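Local coordinates for protein ACDH-11, isoform b (Caenorhabditis elegans, PDB 4Y9J) that belongs to the acyl-CoA dehydrogenase family and, as an assembly of four chains, binds flavin-adenine dinucleotide and the ligand UCC, at residues D35-L38 against R39-P43; S45-M48 against R49-D53; L454-L457 against R458-G462; M394-L397 against I398-L402. All blocks are in the same frame, centred on the assembly; numbering follows the deposited sequence.

Overall arrangement
Along the chain the order is contact 1, contact 2, contact 4 and contact 3, and each contact lies within a single continuous stretch. Contacts 1 and 2 sit on the consecutive helices 34-41 and 44-74 of the N-terminal region, with centres about 10 Å apart, and their side chains touch. Contacts 4 and 3, on helices 389-419 and 449-461 of the C-terminal acyl-CoA dehydrogenase region, have centres about 11 Å apart; both touch UCC, and a salt bridge joins them. The two pairs stay separate: contact 1 lies about 21 Å from contact 4 and contact 2 about 37 Å from contact 3, centre to centre. One pair thus belongs to N-terminal helix packing, the other to the ligand pocket.

Contact 1 of 4, residues D35-L38 against R39-P43; sequences DRTL and RRLLP
Asp-35 and Arg-39, one helical turn apart, form the side-chain salt bridge of this contact, with OD2 of Asp-35 3.3 Å from NE of Arg-39. The arginine chain runs extended from CG to NE and brings NE, rather than the tip of the guanidinium, to the acid. The two flat groups stand almost perpendicular, 83° apart, and NE meets OD2 from above the carboxylate plane; NH2 of Arg-39 stays 4.1 Å from OD2 of Asp-35, leaving a single-point bridge. The other carboxylate oxygen, OD1, is hydrogen-bonded to the hydroxyls of Tyr-28 and Tyr-47.

Among the backbone bonds, Arg-39 N to Asp-35 O (3.0 Å) is nearly straight. Arg-40 N has weak bonds to both Arg-36 O and Thr-37 O, while Leu-42 N still reaches Leu-38 O at 3.0 Å, although Leu-42 itself has left helical geometry.

The apolar contacts follow the same spacing. Thr-37 CG2 lies alongside Leu-41 CD1 at 3.7 Å, and Leu-38 CB meets Leu-42 CD1 at 4.2 Å. All three leucines pack on Ile-126 of helix 121-135; on helix 352-383, Thr-37 touches Leu-370, and Leu-38 and Leu-41 touch Phe-373. These residues make up nearly all of the short helix 34-41 and its C-terminal exit, with i to i+4 pairs on both its polar and its apolar side.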
# COMPACT_ATOMS: atom_id res chain seq x y z
N ASP B 35 16.59 -34.60 20.26
CA ASP B 35 16.48 -35.21 21.56
C ASP B 35 17.56 -36.31 21.74
O ASP B 35 18.19 -36.39 22.80
CB ASP B 35 15.08 -35.80 21.76
CG ASP B 35 14.88 -36.48 23.15
OD1 ASP B 35 14.77 -35.76 24.18
OD2 ASP B 35 14.80 -37.73 23.19
N ARG B 36 17.76 -37.18 20.73
CA ARG B 36 18.82 -38.21 20.80
C ARG B 36 20.19 -37.59 21.05
O ARG B 36 20.96 -38.12 21.82
CB ARG B 36 18.84 -39.12 19.56
CG ARG B 36 17.68 -40.10 19.49
CD ARG B 36 17.94 -41.32 18.62
NE ARG B 36 18.30 -41.08 17.21
CZ ARG B 36 17.46 -40.67 16.25
NH1 ARG B 36 16.18 -40.41 16.52
NH2 ARG B 36 17.91 -40.51 15.00
N THR B 37 20.46 -36.44 20.43
CA THR B 37 21.74 -35.74 20.52
C THR B 37 21.94 -35.15 21.89
O THR B 37 23.04 -35.27 22.46
CB THR B 37 21.80 -34.62 19.49
OG1 THR B 37 21.59 -35.19 18.20
CG2 THR B 37 23.13 -33.88 19.54
N LEU B 38 20.89 -34.55 22.46
CA LEU B 38 20.96 -34.02 23.83
C LEU B 38 21.17 -35.12 24.89
O LEU B 38 21.92 -34.96 25.87
CB LEU B 38 19.69 -33.20 24.20
CG LEU B 38 19.40 -31.99 23.32
CD1 LEU B 38 18.14 -31.26 23.81
CD2 LEU B 38 20.63 -31.11 23.19
N ARG B 39 20.48 -36.24 24.71
CA ARG B 39 20.73 -37.41 25.55
C ARG B 39 22.21 -37.83 25.61
O ARG B 39 22.67 -38.26 26.63
CB ARG B 39 19.95 -38.61 25.05
CG ARG B 39 18.49 -38.64 25.41
CD ARG B 39 17.83 -39.86 24.79
NE ARG B 39 16.42 -39.82 25.12
CZ ARG B 39 15.93 -40.20 26.30
NH1 ARG B 39 16.72 -40.69 27.25
NH2 ARG B 39 14.62 -40.11 26.52
N ARG B 40 22.93 -37.74 24.50
CA ARG B 40 24.34 -38.12 24.44
C ARG B 40 25.25 -37.11 25.05
O ARG B 40 26.22 -37.46 25.65
CB ARG B 40 24.79 -38.26 23.00
CG ARG B 40 24.09 -39.37 22.29
CD ARG B 40 24.69 -39.58 20.90
NE ARG B 40 26.06 -40.08 21.07
CZ ARG B 40 27.17 -39.46 20.68
NH1 ARG B 40 27.11 -38.26 20.03
NH2 ARG B 40 28.33 -40.06 20.94
N LEU B 41 24.96 -35.84 24.80
CA LEU B 41 25.88 -34.76 25.18
C LEU B 41 25.76 -34.29 26.61
O LEU B 41 26.71 -33.83 27.17
CB LEU B 41 25.70 -33.55 24.25
CG LEU B 41 26.01 -33.81 22.78
CD1 LEU B 41 25.70 -32.61 21.90
CD2 LEU B 41 27.47 -34.20 22.63
N LEU B 42 24.57 -34.40 27.18
CA LEU B 42 24.30 -33.90 28.50
C LEU B 42 24.28 -35.00 29.55
O LEU B 42 23.79 -36.10 29.30
CB LEU B 42 22.95 -33.23 28.56
CG LEU B 42 22.74 -32.03 27.64
CD1 LEU B 42 21.27 -31.61 27.71
CD2 LEU B 42 23.62 -30.84 28.01
N PRO B 43 24.75 -34.69 30.75
CA PRO B 43 24.61 -35.56 31.92
C PRO B 43 23.13 -35.85 32.18
O PRO B 43 22.31 -34.95 31.95
CB PRO B 43 25.18 -34.73 33.06
CG PRO B 43 25.83 -33.55 32.48
CD PRO B 43 25.38 -33.39 31.06

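Contact 2 of 4, residues S45-M48 against R49-D53; sequences SEYM and RVAAD
Glu-46 and Arg-49 are joined by a salt bridge in which a single carboxylate oxygen serves two nitrogens. OE2 of Glu-46 takes a hydrogen bond from NH2 of Arg-49 at 3.1 Å and a weak one from NE of Arg-49 at 3.3 Å. The oxygen lies in the guanidinium plane at its NE-NH2 edge, but the arginine reaches it from above the carboxylate, the two planes being 86° apart. Both chains fold back to allow this: Glu-46 bends at chi2 (-73°) and Arg-49 at chi3 (63°), leaving them side by side and pointing the same way. Val-50 CG2 lies 3.8 Å above one guanidinium face, toward its rim.

Regular helical bonds run beneath, from Val-50 N to Glu-46 O and from Ala-51 N to Tyr-47 O, the latter 2.8 Å long. On another flank, CB of Ala-51 makes an off-centre CH-pi contact with the Tyr-47 ring, 4.2 Å from its centroid; CZ of Tyr-47 is 3.8 Å from that methyl.

This first part of the long helix 44-74 is covered on one flank by helix 121-135, where Glu-46 and Arg-49 pack on Val-123, and Arg-49 and Val-50 on His-127, and on another by the loop that carries Tyr-28, which touches Tyr-47 and Ala-51. Val-50 also meets Leu-42, just beyond helix 34-41.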
# COMPACT_ATOMS: atom_id res chain seq x y z
N SER B 45 20.92 -36.14 34.45
CA SER B 45 20.26 -35.21 35.28
C SER B 45 19.88 -33.92 34.53
O SER B 45 18.72 -33.43 34.60
CB SER B 45 21.22 -34.89 36.45
OG SER B 45 22.50 -34.51 35.94
N GLU B 46 20.86 -33.37 33.82
CA GLU B 46 20.65 -32.09 33.17
C GLU B 46 19.76 -32.36 32.01
O GLU B 46 18.96 -31.53 31.65
CB GLU B 46 21.94 -31.49 32.68
CG GLU B 46 22.95 -31.18 33.74
CD GLU B 46 22.63 -29.98 34.61
OE1 GLU B 46 23.58 -29.53 35.31
OE2 GLU B 46 21.45 -29.54 34.68
N TYR B 47 19.94 -33.51 31.38
CA TYR B 47 19.12 -33.91 30.27
C TYR B 47 17.63 -33.73 30.54
O TYR B 47 16.91 -33.16 29.68
CB TYR B 47 19.41 -35.35 29.79
CG TYR B 47 18.31 -35.80 28.86
CD1 TYR B 47 18.19 -35.29 27.58
CD2 TYR B 47 17.30 -36.65 29.31
CE1 TYR B 47 17.14 -35.65 26.76
CE2 TYR B 47 16.26 -37.02 28.49
CZ TYR B 47 16.16 -36.49 27.23
OH TYR B 47 15.12 -36.87 26.42
N MET B 48 17.15 -34.17 31.70
CA MET B 48 15.72 -34.12 32.02
C MET B 48 15.22 -32.72 32.12
O MET B 48 14.19 -32.39 31.57
CB MET B 48 15.36 -34.85 33.34
CG MET B 48 15.46 -36.37 33.33
SD MET B 48 14.50 -37.21 32.04
CE MET B 48 14.84 -38.93 32.46
N ARG B 49 15.98 -31.88 32.80
CA ARG B 49 15.58 -30.51 32.97
C ARG B 49 15.52 -29.81 31.63
O ARG B 49 14.57 -29.07 31.32
CB ARG B 49 16.57 -29.80 33.91
CG ARG B 49 16.28 -28.30 34.11
CD ARG B 49 17.30 -27.72 35.07
NE ARG B 49 18.65 -27.78 34.54
CZ ARG B 49 19.14 -26.94 33.62
NH1 ARG B 49 18.38 -25.99 33.09
NH2 ARG B 49 20.38 -27.09 33.18
N VAL B 50 16.52 -30.06 30.80
CA VAL B 50 16.65 -29.37 29.56
C VAL B 50 15.59 -29.81 28.59
O VAL B 50 14.96 -28.96 27.93
CB VAL B 50 18.06 -29.50 29.00
CG1 VAL B 50 18.17 -28.95 27.62
CG2 VAL B 50 19.03 -28.79 29.94
N ALA B 51 15.34 -31.11 28.53
CA ALA B 51 14.33 -31.60 27.61
C ALA B 51 12.95 -31.17 28.02
O ALA B 51 12.13 -30.91 27.16
CB ALA B 51 14.36 -33.12 27.50
N ALA B 52 12.66 -31.11 29.32
CA ALA B 52 11.32 -30.62 29.70
C ALA B 52 11.15 -29.16 29.30
O ALA B 52 10.11 -28.80 28.76
CB ALA B 52 11.03 -30.83 31.15
N ASP B 53 12.17 -28.34 29.48
CA ASP B 53 12.05 -26.95 29.04
C ASP B 53 11.79 -26.82 27.53
O ASP B 53 10.93 -26.07 27.08
CB ASP B 53 13.28 -26.14 29.41
CG ASP B 53 13.12 -24.67 29.05
OD1 ASP B 53 12.23 -23.96 29.60
OD2 ASP B 53 13.91 -24.23 28.26

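Contact 3 of 4, residues L454-L457 against R458-G462; sequences LDVL and RVFSG. With UCC (S-{(3S,5R,9R)-1-[(2R,3S,4R,5R)-5-(6-amino-9H-purin-9-yl)-4-hydroxy-3-(phosphonooxy)tetrahydrofuran-2-yl]-3,5,9-trihydroxy-8,8-dimethyl-3,5-dioxido-10,14-dioxo-2,4,6-trioxa-11,15-diaza-3lambda~5~,5lambda~5~-diphosphaheptadecan-17-yl} undecanethioate), chain F.
Asp-455 and Arg-458 turn their charged ends together on the side of the helix that faces UCC. With CG anti to the backbone N (chi1 -176°), Asp-455 leans along the helix toward the next turn, and Arg-458, bent at chi3, brings its NH1 to within 2.7 Å of Asp-455 OD1. The bond lies close to the guanidinium plane but uses the anti side of the carboxylate oxygen, and the two planes are 44° apart.

All three guanidinium nitrogens also donate to the ligand. NE and NH2 of Arg-458 both bond to the phosphate oxygen O12 of UCC, each at 3.0 Å, while NH1 and NH2 share the hydroxyl oxygen OP3, with NH2 to OP3 measuring 3.1 Å. Five bonds thus fix its rotation, and C8 of the adenine lies over one face, toward the rim.

Away from the ligand, Val-456 and Phe-460 lie side by side, CG1 of Val-456 meeting ring atom CE2 of Phe-460 at 3.7 Å; the ring also packs on Ile-531 and Ile-466. Near the helix end, OG of Ser-461 turns back to donate to Leu-457 O at 2.8 Å, from above the carbonyl plane. An acid that probably helps to position an arginine, with that arginine gripping pyrophosphate and pantetheine oxygens, makes this helix one wall of the UCC pocket.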
# COMPACT_ATOMS: atom_id res chain seq x y z
N LEU B 454 38.12 -17.45 3.86
CA LEU B 454 39.35 -16.78 4.12
C LEU B 454 39.69 -16.70 5.62
O LEU B 454 40.87 -16.75 5.97
CB LEU B 454 39.32 -15.40 3.52
CG LEU B 454 39.34 -15.40 2.01
CD1 LEU B 454 39.25 -13.99 1.53
CD2 LEU B 454 40.60 -16.00 1.47
N ASP B 455 38.68 -16.64 6.48
CA ASP B 455 38.87 -16.66 7.93
C ASP B 455 39.36 -18.02 8.32
O ASP B 455 40.22 -18.15 9.21
CB ASP B 455 37.59 -16.32 8.70
CG ASP B 455 37.82 -16.25 10.24
OD1 ASP B 455 38.74 -15.51 10.66
OD2 ASP B 455 37.10 -16.93 11.04
N VAL B 456 38.84 -19.06 7.68
CA VAL B 456 39.40 -20.38 7.95
C VAL B 456 40.93 -20.38 7.71
O VAL B 456 41.75 -20.99 8.47
CB VAL B 456 38.68 -21.46 7.12
CG1 VAL B 456 39.40 -22.78 7.28
CG2 VAL B 456 37.25 -21.63 7.57
N LEU B 457 41.33 -19.74 6.60
CA LEU B 457 42.75 -19.60 6.30
C LEU B 457 43.49 -18.70 7.32
O LEU B 457 44.62 -18.99 7.71
CB LEU B 457 42.96 -19.09 4.87
CG LEU B 457 42.46 -20.03 3.77
CD1 LEU B 457 42.97 -19.44 2.46
CD2 LEU B 457 42.94 -21.49 3.92
N ARG B 458 42.88 -17.62 7.78
CA ARG B 458 43.49 -16.86 8.87
C ARG B 458 43.71 -17.77 10.09
O ARG B 458 44.75 -17.67 10.80
CB ARG B 458 42.59 -15.68 9.21
CG ARG B 458 42.98 -14.90 10.48
CD ARG B 458 41.79 -14.05 10.94
NE ARG B 458 41.64 -12.87 10.11
CZ ARG B 458 40.62 -12.59 9.28
NH1 ARG B 458 39.55 -13.38 9.15
NH2 ARG B 458 40.69 -11.47 8.57
N VAL B 459 42.74 -18.67 10.37
CA VAL B 459 42.89 -19.63 11.47
C VAL B 459 44.16 -20.46 11.35
O VAL B 459 44.91 -20.63 12.34
CB VAL B 459 41.64 -20.51 11.70
CG1 VAL B 459 41.90 -21.47 12.87
CG2 VAL B 459 40.49 -19.62 12.09
N PHE B 460 44.43 -20.98 10.17
CA PHE B 460 45.68 -21.78 9.90
C PHE B 460 46.99 -20.97 9.91
O PHE B 460 48.06 -21.47 10.25
CB PHE B 460 45.52 -22.51 8.59
CG PHE B 460 44.52 -23.64 8.65
CD1 PHE B 460 44.75 -24.74 9.43
CD2 PHE B 460 43.39 -23.63 7.90
CE1 PHE B 460 43.86 -25.80 9.47
CE2 PHE B 460 42.51 -24.69 7.93
CZ PHE B 460 42.72 -25.76 8.73
N SER B 461 46.88 -19.68 9.66
CA SER B 461 48.00 -18.77 9.53
C SER B 461 48.70 -18.27 10.78
O SER B 461 49.81 -17.80 10.68
CB SER B 461 47.51 -17.55 8.75
OG SER B 461 47.17 -17.98 7.45
N GLY B 462 48.06 -18.26 11.94
CA GLY B 462 48.73 -17.72 13.12
C GLY B 462 50.03 -18.50 13.22
O GLY B 462 51.13 -17.95 13.00
OA1 UCC F . 26.01 -8.66 9.17
CA1 UCC F . 25.86 -8.17 10.35
CA2 UCC F . 24.62 -8.22 11.25
CA3 UCC F . 23.52 -9.20 10.96
CA4 UCC F . 22.96 -9.86 12.26
CA5 UCC F . 23.35 -11.35 12.27
CA6 UCC F . 22.21 -12.20 12.73
CA7 UCC F . 22.58 -13.67 12.75
CA8 UCC F . 21.36 -14.16 13.41
CA9 UCC F . 20.66 -15.31 12.90
C10 UCC F . 19.33 -15.01 12.38
C11 UCC F . 19.48 -15.40 10.92
S UCC F . 27.00 -7.29 11.20
CP1 UCC F . 28.50 -7.12 10.15
CP2 UCC F . 29.18 -8.40 9.79
NP1 UCC F . 30.52 -8.19 9.20
CP3 UCC F . 31.32 -9.25 9.12
OP1 UCC F . 30.98 -10.40 9.37
CP4 UCC F . 32.76 -8.97 8.73
CP5 UCC F . 33.16 -9.88 7.56
NP2 UCC F . 34.59 -9.66 7.43
CP6 UCC F . 35.52 -10.28 8.15
OP2 UCC F . 35.27 -11.19 8.93
CP8 UCC F . 36.94 -9.86 7.84
OP3 UCC F . 37.77 -11.06 7.74
CPB UCC F . 37.66 -9.07 8.91
CP7 UCC F . 37.53 -9.50 10.38
CP9 UCC F . 36.64 -7.86 9.10
CPA UCC F . 38.80 -8.17 8.38
O7 UCC F . 39.37 -7.42 9.48
P2 UCC F . 40.87 -6.82 9.36
O21 UCC F . 41.21 -6.01 10.60
O22 UCC F . 41.00 -6.28 7.93
O6 UCC F . 41.71 -8.21 9.32
P1 UCC F . 42.79 -8.75 10.36
O11 UCC F . 44.00 -7.83 10.49
O12 UCC F . 42.99 -10.17 9.91
O5' UCC F . 41.89 -8.73 11.76
C5' UCC F . 42.30 -7.90 12.88
C4' UCC F . 42.41 -8.72 14.18
C3' UCC F . 43.44 -9.84 14.06
O3' UCC F . 43.95 -9.99 15.35
P3 UCC F . 45.46 -9.69 15.70
O33 UCC F . 45.49 -9.90 17.20
O32 UCC F . 45.63 -8.22 15.42
O31 UCC F . 46.26 -10.69 14.83
C2' UCC F . 42.66 -11.09 13.68
O2' UCC F . 43.18 -12.31 14.20
O4' UCC F . 41.14 -9.36 14.45
C1' UCC F . 41.36 -10.77 14.43
N9 UCC F . 40.16 -11.46 13.95
C4 UCC F . 39.58 -12.44 14.64
N3 UCC F . 39.78 -13.01 15.85
C8 UCC F . 39.53 -11.27 12.76
N7 UCC F . 38.49 -12.12 12.68
C5 UCC F . 38.45 -12.86 13.81
C6 UCC F . 37.56 -13.90 14.39
N6 UCC F . 36.49 -14.33 13.68
N1 UCC F . 37.91 -14.44 15.61
C2 UCC F . 38.98 -14.00 16.29

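Contact 4 of 4, residues M394-L397 against I398-L402; sequences MLRL and ITPVL. With UCC (S-{(3S,5R,9R)-1-[(2R,3S,4R,5R)-5-(6-amino-9H-purin-9-yl)-4-hydroxy-3-(phosphonooxy)tetrahydrofuran-2-yl]-3,5,9-trihydroxy-8,8-dimethyl-3,5-dioxido-10,14-dioxo-2,4,6-trioxa-11,15-diaza-3lambda~5~,5lambda~5~-diphosphaheptadecan-17-yl} undecanethioate), chain F.
The adenine end of the UCC pocket is bordered here by Arg-396, whose side chain reaches Pro-400 one turn further along helix 389-419. The guanidinium is turned face-on to the six-membered ring: UCC N1 lies over the centre of the guanidinium, 3.2 Å from CZ of Arg-396, and NH2 of Arg-396 is equally near UCC C6. A bend at chi2 (68°) gives the side chain this course, and its NH2 is further held by the salt bridge to Asp-455. Pro-400 CD sits at the guanidinium edge, 4.2 Å from NH1 of Arg-396.

That proline kinks the helix, one of the long alpha-helices of the C-terminal acyl-CoA dehydrogenase region. Having no N-H, it cannot bond to the preceding turn; its CD lies 3.2 Å from Arg-396 O, a buried oxygen that has no partner in the model. Just before the kink, Ile-398 N still bonds normally to Met-394 O (2.8 Å), but Thr-399 N to Leu-395 O is weak at 3.5 Å. OG1 of Thr-399 also approaches Leu-395 O, at 3.1 Å.

On the flank facing helices 449-461 and 524-545, Leu-397 CD1 touches Val-401 CG2 at 4.0 Å, the two side chains crossing at a slant, and Val-401 packs on Val-456 and Ile-531.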
# COMPACT_ATOMS: atom_id res chain seq x y z
N MET B 394 39.78 -26.20 18.00
CA MET B 394 38.61 -26.60 17.26
C MET B 394 37.45 -25.61 17.39
O MET B 394 36.65 -25.46 16.45
CB MET B 394 38.16 -28.02 17.66
CG MET B 394 39.07 -29.12 17.15
SD MET B 394 39.48 -28.91 15.42
CE MET B 394 41.05 -28.04 15.50
N LEU B 395 37.35 -24.89 18.51
CA LEU B 395 36.33 -23.83 18.63
C LEU B 395 36.61 -22.72 17.64
O LEU B 395 35.70 -22.25 16.97
CB LEU B 395 36.30 -23.21 20.03
CG LEU B 395 35.32 -22.07 20.33
CD1 LEU B 395 33.87 -22.33 19.89
CD2 LEU B 395 35.42 -21.71 21.80
N ARG B 396 37.87 -22.33 17.51
CA ARG B 396 38.20 -21.21 16.62
C ARG B 396 38.01 -21.56 15.16
O ARG B 396 37.54 -20.72 14.36
CB ARG B 396 39.64 -20.74 16.88
CG ARG B 396 40.06 -19.60 15.94
CD ARG B 396 39.35 -18.27 16.15
NE ARG B 396 39.78 -17.25 15.19
CZ ARG B 396 39.15 -16.96 14.04
NH1 ARG B 396 38.00 -17.57 13.68
NH2 ARG B 396 39.67 -16.03 13.24
N LEU B 397 38.31 -22.82 14.84
CA LEU B 397 38.18 -23.36 13.48
C LEU B 397 36.71 -23.62 13.09
O LEU B 397 36.27 -23.27 11.97
CB LEU B 397 38.94 -24.67 13.36
CG LEU B 397 38.75 -25.37 12.02
CD1 LEU B 397 39.30 -24.46 10.92
CD2 LEU B 397 39.40 -26.74 12.02
N ILE B 398 35.97 -24.27 13.98
CA ILE B 398 34.60 -24.70 13.68
C ILE B 398 33.60 -23.56 13.42
O ILE B 398 32.69 -23.72 12.65
CB ILE B 398 34.07 -25.69 14.72
CG1 ILE B 398 32.94 -26.53 14.12
CG2 ILE B 398 33.58 -24.99 15.96
CD1 ILE B 398 32.47 -27.62 15.04
N THR B 399 33.79 -22.41 14.04
CA THR B 399 32.84 -21.37 14.01
C THR B 399 32.65 -20.87 12.57
O THR B 399 31.51 -20.88 12.05
CB THR B 399 33.25 -20.27 15.00
OG1 THR B 399 33.03 -20.77 16.30
CG2 THR B 399 32.34 -19.11 14.85
N PRO B 400 33.77 -20.52 11.87
CA PRO B 400 33.52 -20.08 10.49
C PRO B 400 33.14 -21.21 9.52
O PRO B 400 32.36 -20.96 8.58
CB PRO B 400 34.87 -19.47 10.08
CG PRO B 400 35.90 -20.15 10.99
CD PRO B 400 35.15 -20.25 12.29
N VAL B 401 33.69 -22.41 9.76
CA VAL B 401 33.42 -23.58 8.92
C VAL B 401 31.92 -23.89 9.01
O VAL B 401 31.23 -24.02 8.00
CB VAL B 401 34.27 -24.78 9.32
CG1 VAL B 401 33.84 -26.02 8.56
CG2 VAL B 401 35.75 -24.50 9.11
N LEU B 402 31.40 -23.97 10.23
CA LEU B 402 29.96 -24.18 10.45
C LEU B 402 29.04 -23.15 9.79
O LEU B 402 28.11 -23.49 9.04
CB LEU B 402 29.68 -24.25 11.92
CG LEU B 402 28.23 -24.29 12.36
CD1 LEU B 402 27.54 -25.55 11.91
CD2 LEU B 402 28.13 -24.16 13.87
OA1 UCC F . 26.01 -8.66 9.17
CA1 UCC F . 25.86 -8.17 10.35
CA2 UCC F . 24.62 -8.22 11.25
CA3 UCC F . 23.52 -9.20 10.96
CA4 UCC F . 22.96 -9.86 12.26
CA5 UCC F . 23.35 -11.35 12.27
CA6 UCC F . 22.21 -12.20 12.73
CA7 UCC F . 22.58 -13.67 12.75
CA8 UCC F . 21.36 -14.16 13.41
CA9 UCC F . 20.66 -15.31 12.90
C10 UCC F . 19.33 -15.01 12.38
C11 UCC F . 19.48 -15.40 10.92
S UCC F . 27.00 -7.29 11.20
CP1 UCC F . 28.50 -7.12 10.15
CP2 UCC F . 29.18 -8.40 9.79
NP1 UCC F . 30.52 -8.19 9.20
CP3 UCC F . 31.32 -9.25 9.12
OP1 UCC F . 30.98 -10.40 9.37
CP4 UCC F . 32.76 -8.97 8.73
CP5 UCC F . 33.16 -9.88 7.56
NP2 UCC F . 34.59 -9.66 7.43
CP6 UCC F . 35.52 -10.28 8.15
OP2 UCC F . 35.27 -11.19 8.93
CP8 UCC F . 36.94 -9.86 7.84
OP3 UCC F . 37.77 -11.06 7.74
CPB UCC F . 37.66 -9.07 8.91
CP7 UCC F . 37.53 -9.50 10.38
CP9 UCC F . 36.64 -7.86 9.10
CPA UCC F . 38.80 -8.17 8.38
O7 UCC F . 39.37 -7.42 9.48
P2 UCC F . 40.87 -6.82 9.36
O21 UCC F . 41.21 -6.01 10.60
O22 UCC F . 41.00 -6.28 7.93
O6 UCC F . 41.71 -8.21 9.32
P1 UCC F . 42.79 -8.75 10.36
O11 UCC F . 44.00 -7.83 10.49
O12 UCC F . 42.99 -10.17 9.91
O5' UCC F . 41.89 -8.73 11.76
C5' UCC F . 42.30 -7.90 12.88
C4' UCC F . 42.41 -8.72 14.18
C3' UCC F . 43.44 -9.84 14.06
O3' UCC F . 43.95 -9.99 15.35
P3 UCC F . 45.46 -9.69 15.70
O33 UCC F . 45.49 -9.90 17.20
O32 UCC F . 45.63 -8.22 15.42
O31 UCC F . 46.26 -10.69 14.83
C2' UCC F . 42.66 -11.09 13.68
O2' UCC F . 43.18 -12.31 14.20
O4' UCC F . 41.14 -9.36 14.45
C1' UCC F . 41.36 -10.77 14.43
N9 UCC F . 40.16 -11.46 13.95
C4 UCC F . 39.58 -12.44 14.64
N3 UCC F . 39.78 -13.01 15.85
C8 UCC F . 39.53 -11.27 12.76
N7 UCC F . 38.49 -12.12 12.68
C5 UCC F . 38.45 -12.86 13.81
C6 UCC F . 37.56 -13.90 14.39
N6 UCC F . 36.49 -14.33 13.68
N1 UCC F . 37.91 -14.44 15.61
C2 UCC F . 38.98 -14.00 16.29